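Local coordinates for protein 5-Carboxyvanillate Decarboxylase (Novosphingobium aromaticivorans, PDB 4QRN) that probably catalyses decarboxylation of 5-carboxyvanillate as a manganese-binding amidohydrolase-family enzyme, here held with a nitro analogue of that compound, at residues A125-T130 with A154-W160; I165-A169 with A199-Q205; Q258-M264 with N305-S311; Y301-N305 with V325-R330. All blocks are in the same frame, centred on the assembly; numbering follows the deposited sequence. Where two conformers were deposited one is given.

Two of the contacts lie at the outer helices of the barrel, one joins two of its strands at the active site, and one ties helix ends beside those strands. Contacts 1 and 2 share helix 158-170 and have centres 15 Å apart; both are remote from the metal and ligand. Contact 3 carries the pocket histidine H263, whose side chain comes within about 4 Å of the manganese. Contact 4 overlaps it at N305, with centres 9 Å apart, and R330 of contact 4 bonds directly to residues of contact 3. Contacts 1 and 4, with 31 Å between centres, stand on opposite sides of the chain's centre.

Contact 1: residues A125-T130 with A154-W160; sequences ARTLAT and APQDPEW
A125 and A154 bring their CA atoms to 6.3 Å where helix 122-142 passes a type I turn, A154 to D157, that leads into helix 158-170. The main surface is W160 against R126. CD of R126 lies over the five-membered ring of the indole in a CH-pi contact, 3.7 Å from the centroid. With its CG anti to the backbone N (chi1 177°), W160 lays the indole beneath the arginine's aliphatic chain, while CH2 of W160 meets A129 CB at 3.7 Å. OG1 of T130 comes to the edge of the same ring, 3.4 Å from W160 CZ2. Beyond the indole, the bend of R126 at chi3 carries NH1 to D157 OD2, a 2.8 Å salt bridge met on the anti side of a carboxylate turned nearly perpendicular to the guanidinium. D157 is also the N-cap of helix 158-170: its OD1 accepts from W160 N at 3.0 Å, so one carboxylate serves both helices. An alanine in place of W160 would strip the cover from the R126 methylenes and is likely to leave a gap beside A129, with the arginine freer to swing away from D157. NH2 of R126 has a second carboxylate, D123. Helix 122-142 turns L128 onto helix 47-59, whereas P155 and P158 of the other segment rest on helix 194-203.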
# COMPACT_ATOMS: atom_id res chain seq x y z
N ALA A 125 -23.21 -14.13 -16.80
CA ALA A 125 -21.79 -14.15 -16.48
C ALA A 125 -21.10 -15.38 -17.09
O ALA A 125 -20.05 -15.25 -17.73
CB ALA A 125 -21.58 -14.10 -14.99
N ARG A 126 -21.69 -16.56 -16.91
CA ARG A 126 -21.11 -17.76 -17.48
C ARG A 126 -21.07 -17.69 -19.00
O ARG A 126 -20.08 -18.09 -19.63
CB ARG A 126 -21.89 -18.99 -17.03
CG ARG A 126 -21.77 -19.27 -15.53
CD ARG A 126 -22.48 -20.54 -15.13
NE ARG A 126 -23.92 -20.44 -15.33
CZ ARG A 126 -24.83 -20.39 -14.37
NH1 ARG A 126 -24.49 -20.42 -13.08
NH2 ARG A 126 -26.11 -20.29 -14.70
N THR A 127 -22.14 -17.20 -19.62
CA THR A 127 -22.20 -17.15 -21.06
C THR A 127 -21.16 -16.20 -21.64
O THR A 127 -20.46 -16.53 -22.60
CB THR A 127 -23.61 -16.73 -21.49
OG1 THR A 127 -24.54 -17.75 -21.09
CG2 THR A 127 -23.72 -16.55 -23.00
N LEU A 128 -21.04 -15.02 -21.04
CA LEU A 128 -20.10 -14.04 -21.57
C LEU A 128 -18.66 -14.44 -21.29
O LEU A 128 -17.79 -14.16 -22.10
CB LEU A 128 -20.40 -12.64 -21.03
CG LEU A 128 -21.72 -12.05 -21.55
CD1 LEU A 128 -21.92 -10.69 -20.95
CD2 LEU A 128 -21.78 -11.99 -23.09
N ALA A 129 -18.40 -15.07 -20.16
CA ALA A 129 -17.04 -15.56 -19.89
C ALA A 129 -16.69 -16.67 -20.89
O ALA A 129 -15.56 -16.72 -21.38
CB ALA A 129 -16.93 -16.08 -18.47
N THR A 130 -17.63 -17.57 -21.16
CA THR A 130 -17.39 -18.64 -22.13
C THR A 130 -17.03 -18.04 -23.49
O THR A 130 -16.06 -18.46 -24.12
CB THR A 130 -18.64 -19.52 -22.29
OG1 THR A 130 -18.88 -20.20 -21.06
CG2 THR A 130 -18.45 -20.53 -23.43
N ALA A 154 -15.99 -16.87 -13.40
CA ALA A 154 -17.12 -16.21 -12.77
C ALA A 154 -17.22 -16.75 -11.35
O ALA A 154 -17.96 -17.68 -11.10
CB ALA A 154 -18.41 -16.47 -13.56
N PRO A 155 -16.44 -16.18 -10.41
CA PRO A 155 -16.36 -16.77 -9.07
C PRO A 155 -17.68 -16.74 -8.33
O PRO A 155 -17.81 -17.44 -7.33
CB PRO A 155 -15.29 -15.91 -8.38
CG PRO A 155 -14.45 -15.40 -9.51
CD PRO A 155 -15.46 -15.09 -10.58
N GLN A 156 -18.64 -15.96 -8.81
CA GLN A 156 -20.01 -16.08 -8.32
C GLN A 156 -20.51 -17.52 -8.39
O GLN A 156 -21.41 -17.91 -7.63
CB GLN A 156 -21.02 -15.32 -9.20
CG GLN A 156 -20.79 -13.87 -9.52
CD GLN A 156 -20.04 -13.66 -10.83
OE1 GLN A 156 -18.94 -14.19 -11.01
NE2 GLN A 156 -20.62 -12.87 -11.74
N ASP A 157 -19.96 -18.30 -9.33
CA ASP A 157 -20.24 -19.74 -9.48
C ASP A 157 -18.91 -20.50 -9.43
O ASP A 157 -18.28 -20.76 -10.47
CB ASP A 157 -20.98 -20.01 -10.79
CG ASP A 157 -21.45 -21.45 -10.92
OD1 ASP A 157 -20.93 -22.33 -10.19
OD2 ASP A 157 -22.34 -21.69 -11.77
N PRO A 158 -18.43 -20.83 -8.23
CA PRO A 158 -17.11 -21.46 -8.13
C PRO A 158 -17.04 -22.83 -8.79
O PRO A 158 -15.98 -23.17 -9.30
CB PRO A 158 -16.85 -21.56 -6.61
CG PRO A 158 -17.75 -20.57 -6.01
CD PRO A 158 -18.97 -20.47 -6.91
N GLU A 159 -18.12 -23.58 -8.79
CA GLU A 159 -18.09 -24.89 -9.41
C GLU A 159 -18.02 -24.79 -10.93
O GLU A 159 -17.26 -25.52 -11.58
CB GLU A 159 -19.30 -25.71 -8.95
CG GLU A 159 -19.22 -26.02 -7.45
CD GLU A 159 -20.46 -26.67 -6.91
OE1 GLU A 159 -21.16 -27.34 -7.70
OE2 GLU A 159 -20.72 -26.51 -5.69
N TRP A 160 -18.76 -23.85 -11.52
CA TRP A 160 -18.63 -23.62 -12.96
C TRP A 160 -17.22 -23.13 -13.27
O TRP A 160 -16.60 -23.55 -14.25
CB TRP A 160 -19.65 -22.60 -13.47
CG TRP A 160 -19.46 -22.31 -14.93
CD1 TRP A 160 -19.98 -23.01 -15.97
CD2 TRP A 160 -18.65 -21.28 -15.50
NE1 TRP A 160 -19.56 -22.47 -17.15
CE2 TRP A 160 -18.74 -21.40 -16.89
CE3 TRP A 160 -17.87 -20.25 -14.97
CZ2 TRP A 160 -18.06 -20.55 -17.76
CZ3 TRP A 160 -17.18 -19.40 -15.84
CH2 TRP A 160 -17.29 -19.56 -17.22

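Contact 2: residues I165-A169 with A199-Q205; sequences IHRGA and ALVEVDQ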
# COMPACT_ATOMS: atom_id res chain seq x y z
N ILE A 165 -11.75 -23.64 -15.60
CA ILE A 165 -10.31 -23.79 -15.42
C ILE A 165 -9.85 -25.06 -16.16
O ILE A 165 -8.87 -25.04 -16.91
CB ILE A 165 -9.98 -23.85 -13.93
CG1 ILE A 165 -10.17 -22.45 -13.32
CG2 ILE A 165 -8.56 -24.37 -13.69
CD1 ILE A 165 -10.27 -22.47 -11.81
N HIS A 166 -10.57 -26.16 -15.97
CA HIS A 166 -10.24 -27.39 -16.69
C HIS A 166 -10.41 -27.24 -18.19
O HIS A 166 -9.56 -27.70 -18.95
CB HIS A 166 -11.08 -28.53 -16.13
CG HIS A 166 -10.47 -29.13 -14.90
ND1 HIS A 166 -9.45 -30.05 -14.97
CD2 HIS A 166 -10.73 -28.93 -13.59
CE1 HIS A 166 -9.10 -30.40 -13.74
NE2 HIS A 166 -9.86 -29.73 -12.89
N ARG A 167 -11.49 -26.61 -18.64
CA ARG A 167 -11.71 -26.46 -20.07
C ARG A 167 -10.60 -25.61 -20.69
O ARG A 167 -10.08 -25.93 -21.76
CB ARG A 167 -13.08 -25.86 -20.35
CG ARG A 167 -13.44 -25.90 -21.82
CD ARG A 167 -14.83 -25.33 -22.08
NE ARG A 167 -14.90 -23.87 -22.04
CZ ARG A 167 -14.84 -23.06 -23.11
NH1 ARG A 167 -14.96 -21.76 -22.93
NH2 ARG A 167 -14.65 -23.55 -24.34
N GLY A 168 -10.22 -24.54 -20.01
CA GLY A 168 -9.16 -23.68 -20.52
C GLY A 168 -7.84 -24.41 -20.65
O GLY A 168 -7.14 -24.29 -21.64
N ALA A 169 -7.51 -25.22 -19.65
CA ALA A 169 -6.24 -25.93 -19.66
C ALA A 169 -6.23 -27.06 -20.69
O ALA A 169 -5.25 -27.26 -21.38
CB ALA A 169 -5.93 -26.46 -18.26
N ALA A 199 -9.36 -26.76 -8.41
CA ALA A 199 -9.17 -26.93 -9.85
C ALA A 199 -7.79 -26.45 -10.30
O ALA A 199 -7.16 -27.11 -11.13
CB ALA A 199 -10.28 -26.20 -10.62
N LEU A 200 -7.32 -25.32 -9.77
CA LEU A 200 -5.99 -24.82 -10.12
C LEU A 200 -4.91 -25.83 -9.76
O LEU A 200 -3.98 -26.02 -10.53
CB LEU A 200 -5.72 -23.49 -9.41
CG LEU A 200 -6.51 -22.31 -9.95
CD1 LEU A 200 -6.50 -21.14 -8.94
CD2 LEU A 200 -5.92 -21.90 -11.28
N VAL A 201 -5.05 -26.48 -8.62
CA VAL A 201 -4.06 -27.46 -8.23
C VAL A 201 -4.18 -28.70 -9.13
O VAL A 201 -3.16 -29.28 -9.51
CB VAL A 201 -4.19 -27.78 -6.74
CG1 VAL A 201 -3.41 -29.06 -6.34
CG2 VAL A 201 -3.77 -26.56 -5.90
N GLU A 202 -5.40 -29.10 -9.48
CA GLU A 202 -5.60 -30.24 -10.39
C GLU A 202 -4.92 -30.02 -11.75
O GLU A 202 -4.31 -30.93 -12.29
CB GLU A 202 -7.08 -30.51 -10.59
CG GLU A 202 -7.74 -31.14 -9.36
CD GLU A 202 -9.26 -31.06 -9.33
OE1 GLU A 202 -9.88 -30.51 -10.26
OE2 GLU A 202 -9.83 -31.57 -8.34
N VAL A 203 -5.07 -28.83 -12.32
CA VAL A 203 -4.43 -28.54 -13.61
C VAL A 203 -2.99 -28.03 -13.44
O VAL A 203 -2.26 -27.89 -14.42
CB VAL A 203 -5.24 -27.53 -14.48
CG1 VAL A 203 -6.65 -28.07 -14.80
CG2 VAL A 203 -5.30 -26.16 -13.82
N ASP A 204 -2.59 -27.82 -12.19
CA ASP A 204 -1.26 -27.28 -11.82
C ASP A 204 -0.92 -25.98 -12.53
O ASP A 204 0.14 -25.86 -13.13
CB ASP A 204 -0.16 -28.33 -12.04
CG ASP A 204 1.15 -27.92 -11.40
OD1 ASP A 204 1.14 -27.24 -10.35
OD2 ASP A 204 2.20 -28.26 -11.99
N GLN A 205 -1.83 -25.02 -12.46
CA GLN A 205 -1.62 -23.75 -13.13
C GLN A 205 -1.66 -22.61 -12.13
O GLN A 205 -2.32 -22.73 -11.09
CB GLN A 205 -2.66 -23.52 -14.21
CG GLN A 205 -2.46 -24.45 -15.37
CD GLN A 205 -3.39 -24.15 -16.53
OE1 GLN A 205 -4.46 -23.59 -16.33
NE2 GLN A 205 -2.98 -24.53 -17.75
O HOH W 1 -7.12 -22.81 -17.20
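I165 and A199 mark the start of a nearly parallel packing of two outer helices of the amidohydrolase barrel, 158-170 and 194-203, with strand 177-179 between them in sequence as in a beta-alpha-beta-alpha succession. The short helical segments approach to 9.8 Å, their directions 26° apart. I165 sends its two branches to different partners: CD1 touches A199 CB at 3.9 Å and also nears L200 CG, while CG2 meets V203 CG2 at 3.7 Å. On the barrel side, I165 and L200 both reach I177 of strand 177-179. The carbonyl O of I165 accepts a hydrogen bond from a water that also donates to Q205 OE1, a bridge between the helix and the chain just past the other helix.

Next comes H166. With CG anti to the carbonyl carbon and beside the backbone N (chi1 -83°), its ring reaches across to helix 194-203. Its NE2 donates in the ring plane to E202 OE1 at 2.7 Å, on the anti lone pair of that oxygen, although ring and carboxylate are twisted 46° against each other. V203 CG1 covers one face of the imidazole in a CH-pi contact, so a polar bond at the edge and a methyl over the face together fix the ring's rotation.

One turn on, A169 CB packs on V203 CG1. Here helix 194-203 ends in a Schellman motif with D204 at C-prime, and the chain turns Q205 back toward helix 158-170. Its amide lies against A169: Q205 NE2, which donates to F174 O, stands 3.6 Å from A169 CB.

Contact 3: residues Q258-M264 with N305-S311; sequences QIMVGHM and NVLVTNS. With 1DF (4-hydroxy-3-methoxy-5-nitrobenzoic acid), chain F.
S311 OG is gripped by two groups at the C-terminal ends of two parallel barrel strands: it accepts from H263 N at 2.9 Å and is hydrogen-bonded to the manganese ligand E41. The same hydroxyl sits over one face of the H263 imidazole, 3.1 Å above its plane. G262, without a side chain, allows S311 OG to come within 3.4 Å of its CA. Behind this end, strands 259-261 and 306-309 are joined by alternating bonds, beginning at I259 N to N305 O and closing at T309 N to V261 O. M260 and L307 share one face of the sheet, CG of the methionine 3.8 Å from CB of the leucine. On the other face I259, V261 and V306 pack on L242 of helix 233-248. After the strand, the chain takes left-handed backbone angles at H263 and M264, and M264 N returns to T309 O at 2.9 Å. M264 bends so that its SD rests 3.6 Å from N310 CB. The turn presents the H263 ring to the pocket: E266 holds ND1, D336 bonds NE2, and NE2 makes a weak 2.9 Å bond to nitro oxygen O11 of the inhibitor, near the ring plane. Since that nitro group replaces the 5-carboxylate of 5-carboxyvanillate, H263 probably faces the group to be lost, while the S311 bond to E41 is consistent with a second-shell part in placing that metal ligand.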
# COMPACT_ATOMS: atom_id res chain seq x y z
N GLN A 258 0.66 -21.57 -7.00
CA GLN A 258 1.38 -20.34 -7.28
C GLN A 258 0.37 -19.24 -7.57
O GLN A 258 -0.51 -19.41 -8.41
CB GLN A 258 2.31 -20.50 -8.49
CG GLN A 258 3.32 -21.63 -8.32
CD GLN A 258 4.27 -21.38 -7.16
OE1 GLN A 258 4.91 -20.33 -7.10
NE2 GLN A 258 4.34 -22.32 -6.20
N ILE A 259 0.52 -18.11 -6.86
CA ILE A 259 -0.27 -16.91 -7.14
C ILE A 259 0.66 -15.83 -7.64
O ILE A 259 1.67 -15.51 -7.01
CB ILE A 259 -1.08 -16.43 -5.92
CG1 ILE A 259 -2.06 -17.52 -5.48
CG2 ILE A 259 -1.81 -15.10 -6.29
CD1 ILE A 259 -2.95 -17.15 -4.27
N MET A 260 0.30 -15.26 -8.80
CA MET A 260 1.00 -14.14 -9.42
C MET A 260 0.26 -12.84 -9.15
O MET A 260 -0.96 -12.82 -9.20
CB MET A 260 1.05 -14.37 -10.93
CG MET A 260 1.81 -15.58 -11.38
SD MET A 260 1.50 -15.93 -13.12
CE MET A 260 2.72 -17.20 -13.40
N VAL A 261 1.02 -11.79 -8.88
CA VAL A 261 0.48 -10.44 -8.84
C VAL A 261 1.43 -9.51 -9.59
O VAL A 261 2.63 -9.78 -9.72
CB VAL A 261 0.24 -9.91 -7.42
CG1 VAL A 261 -0.91 -10.66 -6.74
CG2 VAL A 261 1.52 -10.00 -6.59
N GLY A 262 0.86 -8.43 -10.09
CA GLY A 262 1.59 -7.42 -10.82
C GLY A 262 2.05 -6.27 -9.94
O GLY A 262 2.10 -6.35 -8.71
N HIS A 263 2.46 -5.19 -10.62
CA HIS A 263 2.72 -3.91 -9.97
C HIS A 263 3.70 -4.08 -8.82
O HIS A 263 3.56 -3.48 -7.75
CB HIS A 263 1.39 -3.24 -9.57
CG HIS A 263 0.37 -3.38 -10.65
ND1 HIS A 263 -0.65 -4.31 -10.58
CD2 HIS A 263 0.32 -2.87 -11.91
CE1 HIS A 263 -1.31 -4.31 -11.72
NE2 HIS A 263 -0.75 -3.44 -12.55
N MET A 264 4.75 -4.86 -9.09
CA MET A 264 5.85 -5.05 -8.15
C MET A 264 5.39 -5.66 -6.83
O MET A 264 6.04 -5.48 -5.78
CB MET A 264 6.63 -3.73 -7.93
CG MET A 264 8.15 -3.85 -8.03
SD MET A 264 8.69 -4.15 -9.75
CE MET A 264 8.94 -5.90 -9.76
N ASN A 305 5.61 -19.49 -3.02
CA ASN A 305 4.25 -19.56 -3.58
C ASN A 305 3.76 -18.31 -4.27
O ASN A 305 2.72 -18.37 -4.91
CB ASN A 305 3.23 -19.93 -2.50
CG ASN A 305 3.46 -21.31 -1.94
OD1 ASN A 305 4.15 -21.48 -0.92
ND2 ASN A 305 2.89 -22.30 -2.59
N VAL A 306 4.48 -17.19 -4.18
CA VAL A 306 4.05 -15.96 -4.83
C VAL A 306 5.05 -15.57 -5.90
O VAL A 306 6.25 -15.79 -5.77
CB VAL A 306 3.88 -14.83 -3.79
CG1 VAL A 306 3.45 -13.52 -4.45
CG2 VAL A 306 2.87 -15.26 -2.72
N LEU A 307 4.54 -15.04 -7.00
CA LEU A 307 5.33 -14.61 -8.15
C LEU A 307 4.89 -13.19 -8.48
O LEU A 307 3.72 -12.84 -8.30
CB LEU A 307 5.04 -15.53 -9.33
CG LEU A 307 5.44 -17.00 -9.12
CD1 LEU A 307 4.79 -17.87 -10.18
CD2 LEU A 307 6.98 -17.18 -9.11
N VAL A 308 5.83 -12.37 -8.94
CA VAL A 308 5.55 -10.96 -9.15
C VAL A 308 5.95 -10.53 -10.54
O VAL A 308 6.97 -10.99 -11.09
CB VAL A 308 6.32 -10.11 -8.10
CG1 VAL A 308 6.43 -8.64 -8.48
CG2 VAL A 308 5.68 -10.30 -6.75
N THR A 309 5.16 -9.63 -11.11
CA THR A 309 5.56 -8.95 -12.34
C THR A 309 5.76 -7.46 -12.04
O THR A 309 5.26 -6.93 -11.05
CB THR A 309 4.56 -9.12 -13.49
OG1 THR A 309 3.50 -8.15 -13.36
CG2 THR A 309 4.00 -10.54 -13.56
N ASN A 310 6.45 -6.77 -12.96
CA ASN A 310 6.65 -5.33 -12.83
C ASN A 310 5.66 -4.49 -13.61
O ASN A 310 5.98 -3.36 -13.98
CB ASN A 310 8.07 -4.91 -13.23
CG ASN A 310 8.21 -4.79 -14.72
OD1 ASN A 310 7.81 -5.69 -15.45
ND2 ASN A 310 8.80 -3.69 -15.19
N SER A 311 4.45 -5.00 -13.88
CA SER A 311 3.50 -4.19 -14.63
C SER A 311 3.36 -2.81 -14.01
O SER A 311 3.22 -2.68 -12.79
CB SER A 311 2.13 -4.88 -14.71
OG SER A 311 1.73 -5.28 -13.41
C1 1DF F . -5.63 0.43 -15.60
CO1 1DF F . -4.44 -0.13 -15.23
CO2 1DF F . -6.73 -0.41 -15.86
CM1 1DF F . -4.38 -1.56 -15.23
CM2 1DF F . -6.58 -1.77 -15.98
OM 1DF F . -7.61 -2.63 -16.28
CZ 1DF F . -5.35 -2.38 -15.79
CC 1DF F . -5.82 1.90 -15.66
CV 1DF F . -8.94 -2.10 -16.22
O1 1DF F . -4.78 2.64 -15.95
O2 1DF F . -6.95 2.36 -15.47
O3 1DF F . -5.14 -3.64 -16.07
N 1DF F . -3.28 -2.14 -14.38
O11 1DF F . -3.19 -3.31 -14.17
O22 1DF F . -2.56 -1.32 -13.74

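Contact 4: residues Y301-N305 with V325-R330; sequences YLKSN and VMGEDR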
# COMPACT_ATOMS: atom_id res chain seq x y z
N TYR A 301 6.33 -17.67 2.32
CA TYR A 301 5.36 -17.85 1.25
C TYR A 301 5.73 -17.02 0.03
O TYR A 301 5.48 -17.45 -1.09
CB TYR A 301 3.93 -17.50 1.70
CG TYR A 301 3.43 -18.43 2.78
CD1 TYR A 301 3.28 -19.80 2.53
CD2 TYR A 301 3.15 -17.96 4.05
CE1 TYR A 301 2.84 -20.66 3.53
CE2 TYR A 301 2.73 -18.80 5.05
CZ TYR A 301 2.58 -20.15 4.79
OH TYR A 301 2.19 -20.96 5.83
N LEU A 302 6.28 -15.82 0.22
CA LEU A 302 6.70 -15.05 -0.96
C LEU A 302 7.75 -15.80 -1.75
O LEU A 302 7.75 -15.76 -2.98
CB LEU A 302 7.24 -13.68 -0.59
CG LEU A 302 6.23 -12.69 -0.03
CD1 LEU A 302 6.94 -11.37 0.14
CD2 LEU A 302 5.01 -12.54 -0.91
N LYS A 303 8.63 -16.51 -1.07
CA LYS A 303 9.72 -17.19 -1.75
C LYS A 303 9.31 -18.53 -2.36
O LYS A 303 10.02 -19.03 -3.22
CB LYS A 303 10.89 -17.37 -0.79
CG LYS A 303 11.57 -16.05 -0.44
CD LYS A 303 12.73 -16.28 0.50
CE LYS A 303 13.57 -15.03 0.70
NZ LYS A 303 14.75 -15.31 1.55
N SER A 304 8.20 -19.12 -1.93
CA SER A 304 7.79 -20.44 -2.44
C SER A 304 6.49 -20.46 -3.23
O SER A 304 6.29 -21.40 -4.01
CB SER A 304 7.69 -21.44 -1.31
OG SER A 304 6.75 -21.04 -0.36
N ASN A 305 5.61 -19.49 -3.02
CA ASN A 305 4.25 -19.56 -3.58
C ASN A 305 3.76 -18.31 -4.27
O ASN A 305 2.72 -18.37 -4.91
CB ASN A 305 3.23 -19.93 -2.50
CG ASN A 305 3.46 -21.31 -1.94
OD1 ASN A 305 4.15 -21.48 -0.92
ND2 ASN A 305 2.89 -22.30 -2.59
N VAL A 325 14.20 -9.51 -2.49
CA VAL A 325 13.29 -10.07 -1.49
C VAL A 325 12.72 -11.43 -1.91
O VAL A 325 12.65 -12.36 -1.12
CB VAL A 325 12.10 -9.09 -1.25
CG1 VAL A 325 11.01 -9.74 -0.40
CG2 VAL A 325 12.61 -7.81 -0.59
N MET A 326 12.31 -11.51 -3.17
CA MET A 326 11.59 -12.69 -3.67
C MET A 326 12.54 -13.74 -4.24
O MET A 326 12.16 -14.91 -4.32
CB MET A 326 10.67 -12.32 -4.85
CG MET A 326 9.73 -11.16 -4.74
SD MET A 326 8.17 -11.54 -4.06
CE MET A 326 7.61 -13.01 -4.93
N GLY A 327 13.71 -13.30 -4.71
CA GLY A 327 14.56 -14.10 -5.57
C GLY A 327 14.41 -13.68 -7.02
O GLY A 327 13.29 -13.46 -7.52
N GLU A 328 15.53 -13.62 -7.74
CA GLU A 328 15.48 -13.17 -9.13
C GLU A 328 14.73 -14.13 -10.05
O GLU A 328 14.34 -13.72 -11.14
CB GLU A 328 16.87 -12.91 -9.67
CG GLU A 328 17.68 -14.14 -9.83
CD GLU A 328 19.00 -13.89 -10.53
OE1 GLU A 328 19.43 -12.72 -10.60
OE2 GLU A 328 19.62 -14.86 -11.02
N ASP A 329 14.49 -15.36 -9.63
CA ASP A 329 13.70 -16.29 -10.43
C ASP A 329 12.21 -16.03 -10.33
O ASP A 329 11.45 -16.70 -11.04
CB ASP A 329 13.92 -17.75 -9.98
CG ASP A 329 15.29 -18.29 -10.25
OD1 ASP A 329 16.10 -17.61 -10.90
OD2 ASP A 329 15.52 -19.44 -9.83
N ARG A 330 11.78 -15.11 -9.46
CA ARG A 330 10.36 -14.99 -9.12
C ARG A 330 9.78 -13.64 -9.53
O ARG A 330 8.66 -13.31 -9.13
CB ARG A 330 10.14 -15.27 -7.64
CG ARG A 330 10.62 -16.65 -7.23
CD ARG A 330 10.16 -17.02 -5.82
NE ARG A 330 8.73 -17.33 -5.74
CZ ARG A 330 8.19 -18.49 -6.07
NH1 ARG A 330 8.94 -19.49 -6.51
NH2 ARG A 330 6.89 -18.67 -5.96
O HOH W 2 12.93 -17.47 -3.64
O HOH W 3 7.88 -22.24 -6.15
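R330 lies flat beneath the last turn of helix 298-304, where two successive outer helices of the amidohydrolase barrel end side by side; the second, 316-326, is the crossover of a beta-alpha-beta unit joining strands 306-309 and 331-332. K303 O stands 3.1 Å above the guanidinium plane, over a face and not at an N-H. The bend at chi3 (73°) turns the flat group along the helix end, with NE giving L302 O a weak 3.3 Å bond. Its firmer partners are V306 O of strand 306-309 for NE and OE1 of Q258, just ahead of strand 259-261, for NH2. NH1 reaches S304 O through a water. Carbonyls at a helix C-terminus would probably attract this cation. Were R330 an alanine, Q258 OE1 and V306 O would probably lose this donor and a gap would open under the helix end. Next to the arginine, M326 folds back so that CE abuts L302 O at 3.4 Å, with SD beside L302 CB. The extended K303 chain passes the end of helix 316-326, its CE 3.4 Å from V325 O. A further water joins the two helix ends, donating to M326 O at 2.8 Å and, weakly, to K303 O.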